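Local coordinates for protein purine nucleoside phosphorylase (Schistosoma mansoni, PDB 5TBU) that catalyses the phosphorolysis of purine nucleosides such as inosine and guanosine, releasing the free base and ribose 1-phosphate, at residues 116-121 with 240-245. Sequence-based numbering, arbitrary orientation.
Sequences TNLAGG and VSLIAN. With HPA (hypoxanthine), chain B.
Asn117 sits across from Ser241 and bonds it through the side chain, while its backbone N and O reach the residues flanking Ser241; from here the parallel pairing of 116-121 with 240-245 can be followed to the purine. Asn117 N donates to Val240 O, while Asn117 O receives Leu242 N in a nearly straight bond of 2.8 Å. Two residues on, Ala119 repeats the pattern, its N giving to Leu242 O and its O taking Ala244 N at 3.0 Å. Gly121 N then closes the series on Asn245 O (2.7 Å), lying in the plane of that carbonyl. The backbones of Ser241 and Ile243 bond on their other side to Val132, on the antiparallel strand 131-139, and to Gly129 just before it.

Side chains add a second layer of polar bookkeeping. With CG set between its own backbone N and carbonyl carbon (chi1 59°), Asn117 turns its amide alongside Ser241, and ND2 gives a hydrogen to Ser241 OG at 2.7 Å, 18° out of the amide plane. The same nitrogen makes a weak bond to Leu118 O, and OD1 is taken by Thr223 OG1, so both ends of this buried amide are engaged. On the opposite face Leu118 and Leu242 run side by side, CD1 against CD2 at 3.6 Å, near helix 259-283.

At the C-terminal end of the pair the accounting passes to hypoxanthine. Asn245 OD1 accepts from N1 of the base at 2.6 Å, its ND2 donates to O6 at 3.2 Å and also to Asp250, and Glu203 is a further partner of the base. Gly120 N lies 3.5 Å from C5 of the base. This two-point amide grip, beside adjoining strand ends of the central sheet, is characteristic of the purine-base pocket of trimeric purine nucleoside phosphorylases.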
ATOM      1  N   THR A 116      11.173 -19.385   9.870  1.00 14.35           N
ATOM      2  CA  THR A 116      10.784 -18.941  11.201  1.00 16.17           C
ATOM      3  C   THR A 116      10.882 -17.423  11.270  1.00 16.72           C
ATOM      4  O   THR A 116      11.651 -16.803  10.530  1.00 18.03           O
ATOM      5  CB  THR A 116      11.664 -19.556  12.306  1.00 18.74           C
ATOM      6  OG1 THR A 116      13.026 -19.149  12.126  1.00 20.37           O
ATOM      7  CG2 THR A 116      11.586 -21.070  12.277  1.00 17.67           C
ATOM      8  N   ASN A 117      10.101 -16.826  12.167  1.00 15.73           N
ATOM      9  CA  ASN A 117      10.143 -15.380  12.345  1.00 18.26           C
ATOM     10  C   ASN A 117       9.634 -15.027  13.735  1.00 18.04           C
ATOM     11  O   ASN A 117       9.028 -15.848  14.429  1.00 16.95           O
ATOM     12  CB  ASN A 117       9.327 -14.654  11.266  1.00 18.97           C
ATOM     13  CG  ASN A 117       7.865 -15.068  11.252  1.00 25.13           C
ATOM     14  OD1 ASN A 117       7.433 -15.828  10.385  1.00 32.59           O
ATOM     15  ND2 ASN A 117       7.093 -14.563  12.209  1.00 24.37           N
ATOM     16  N   LEU A 118       9.900 -13.784  14.131  1.00 17.50           N
ATOM     17  CA  LEU A 118       9.325 -13.185  15.327  1.00 17.31           C
ATOM     18  C   LEU A 118       8.141 -12.315  14.922  1.00 18.72           C
ATOM     19  O   LEU A 118       8.164 -11.677  13.864  1.00 18.23           O
ATOM     20  CB  LEU A 118      10.360 -12.340  16.077  1.00 23.02           C
ATOM     21  CG  LEU A 118      11.435 -13.006  16.947  1.00 27.56           C
ATOM     22  CD1 LEU A 118      10.793 -13.898  17.997  1.00 27.90           C
ATOM     23  CD2 LEU A 118      12.456 -13.780  16.124  1.00 27.79           C
ATOM     24  N   ALA A 119       7.108 -12.289  15.761  1.00 18.82           N
ATOM     25  CA  ALA A 119       5.904 -11.541  15.427  1.00 18.60           C
ATOM     26  C   ALA A 119       5.113 -11.261  16.698  1.00 14.06           C
ATOM     27  O   ALA A 119       5.437 -11.752  17.782  1.00 14.56           O
ATOM     28  CB  ALA A 119       5.054 -12.296  14.403  1.00 13.31           C
ATOM     29  N   GLY A 120       4.067 -10.453  16.546  1.00 13.92           N
ATOM     30  CA  GLY A 120       3.179 -10.113  17.639  1.00 17.88           C
ATOM     31  C   GLY A 120       1.850 -10.841  17.538  1.00 17.00           C
ATOM     32  O   GLY A 120       1.372 -11.148  16.448  1.00 15.67           O
ATOM     33  N   GLY A 121       1.258 -11.118  18.697  1.00 15.59           N
ATOM     34  CA  GLY A 121      -0.000 -11.839  18.753  1.00 15.28           C
ATOM     35  C   GLY A 121      -1.191 -10.894  18.762  1.00 18.79           C
ATOM     36  O   GLY A 121      -1.204  -9.892  19.476  1.00 17.45           O
ATOM     37  N   VAL A 240       6.665 -20.774  10.632  1.00 15.75           N
ATOM     38  CA  VAL A 240       6.364 -20.788  12.060  1.00 17.17           C
ATOM     39  C   VAL A 240       6.714 -19.427  12.645  1.00 17.72           C
ATOM     40  O   VAL A 240       7.830 -18.932  12.447  1.00 15.52           O
ATOM     41  CB  VAL A 240       7.135 -21.904  12.792  1.00 20.57           C
ATOM     42  CG1 VAL A 240       6.784 -21.917  14.275  1.00 21.98           C
ATOM     43  CG2 VAL A 240       6.849 -23.258  12.159  1.00 21.77           C
ATOM     44  N   SER A 241       5.766 -18.825  13.359  1.00 13.96           N
ATOM     45  CA  SER A 241       5.985 -17.561  14.049  1.00 14.28           C
ATOM     46  C   SER A 241       6.156 -17.802  15.542  1.00 13.94           C
ATOM     47  O   SER A 241       5.408 -18.575  16.148  1.00 13.62           O
ATOM     48  CB  SER A 241       4.824 -16.592  13.822  1.00 13.86           C
ATOM     49  OG  SER A 241       4.881 -15.995  12.542  1.00 17.02           O
ATOM     50  N   LEU A 242       7.142 -17.133  16.130  1.00 12.66           N
ATOM     51  CA  LEU A 242       7.314 -17.096  17.576  1.00 14.74           C
ATOM     52  C   LEU A 242       6.697 -15.807  18.103  1.00 16.39           C
ATOM     53  O   LEU A 242       7.102 -14.711  17.701  1.00 15.26           O
ATOM     54  CB  LEU A 242       8.790 -17.185  17.954  1.00 15.92           C
ATOM     55  CG  LEU A 242       9.119 -16.961  19.430  1.00 15.60           C
ATOM     56  CD1 LEU A 242       8.348 -17.931  20.312  1.00 13.71           C
ATOM     57  CD2 LEU A 242      10.611 -17.099  19.656  1.00 17.02           C
ATOM     58  N   ILE A 243       5.720 -15.939  18.996  1.00 15.67           N
ATOM     59  CA  ILE A 243       5.012 -14.782  19.534  1.00 16.34           C
ATOM     60  C   ILE A 243       5.862 -14.144  20.625  1.00 13.45           C
ATOM     61  O   ILE A 243       6.126 -14.761  21.663  1.00 15.31           O
ATOM     62  CB  ILE A 243       3.631 -15.181  20.076  1.00 16.95           C
ATOM     63  CG1 ILE A 243       2.837 -15.937  19.011  1.00 14.05           C
ATOM     64  CG2 ILE A 243       2.870 -13.946  20.537  1.00 14.17           C
ATOM     65  CD1 ILE A 243       2.623 -15.151  17.742  1.00 13.13           C
ATOM     66  N   ALA A 244       6.289 -12.903  20.395  1.00 15.22           N
ATOM     67  CA  ALA A 244       7.051 -12.161  21.390  1.00 17.13           C
ATOM     68  C   ALA A 244       6.162 -11.442  22.394  1.00 16.01           C
ATOM     69  O   ALA A 244       6.583 -11.221  23.535  1.00 14.40           O
ATOM     70  CB  ALA A 244       7.971 -11.148  20.702  1.00 17.47           C
ATOM     71  N   ASN A 245       4.941 -11.088  22.000  1.00 15.73           N
ATOM     72  CA  ASN A 245       4.023 -10.341  22.848  1.00 16.70           C
ATOM     73  C   ASN A 245       2.664 -10.317  22.170  1.00 17.14           C
ATOM     74  O   ASN A 245       2.550 -10.545  20.962  1.00 16.72           O
ATOM     75  CB  ASN A 245       4.518  -8.914  23.093  1.00 16.08           C
ATOM     76  CG  ASN A 245       4.716  -8.142  21.802  1.00 21.49           C
ATOM     77  OD1 ASN A 245       5.696  -8.355  21.086  1.00 21.60           O
ATOM     78  ND2 ASN A 245       3.783  -7.246  21.493  1.00 22.81           N
TER
HETATM   79  N1  HPA B 301       6.144  -7.912  18.561  1.00 17.17           N
HETATM   80  C2  HPA B 301       7.182  -8.582  17.946  1.00 17.17           C
HETATM   81  N3  HPA B 301       7.324  -8.541  16.573  1.00 14.37           N
HETATM   82  C4  HPA B 301       6.441  -7.841  15.818  1.00 15.47           C
HETATM   83  C5  HPA B 301       5.390  -7.162  16.420  1.00 17.05           C
HETATM   84  C6  HPA B 301       5.242  -7.199  17.801  1.00 16.94           C
HETATM   85  O6  HPA B 301       4.273  -6.667  18.339  1.00 17.20           O
HETATM   86  N7  HPA B 301       4.680  -6.563  15.441  1.00 17.79           N
HETATM   87  C8  HPA B 301       5.268  -6.856  14.259  1.00 16.60           C
HETATM   88  N9  HPA B 301       6.345  -7.639  14.488  1.00 13.68           N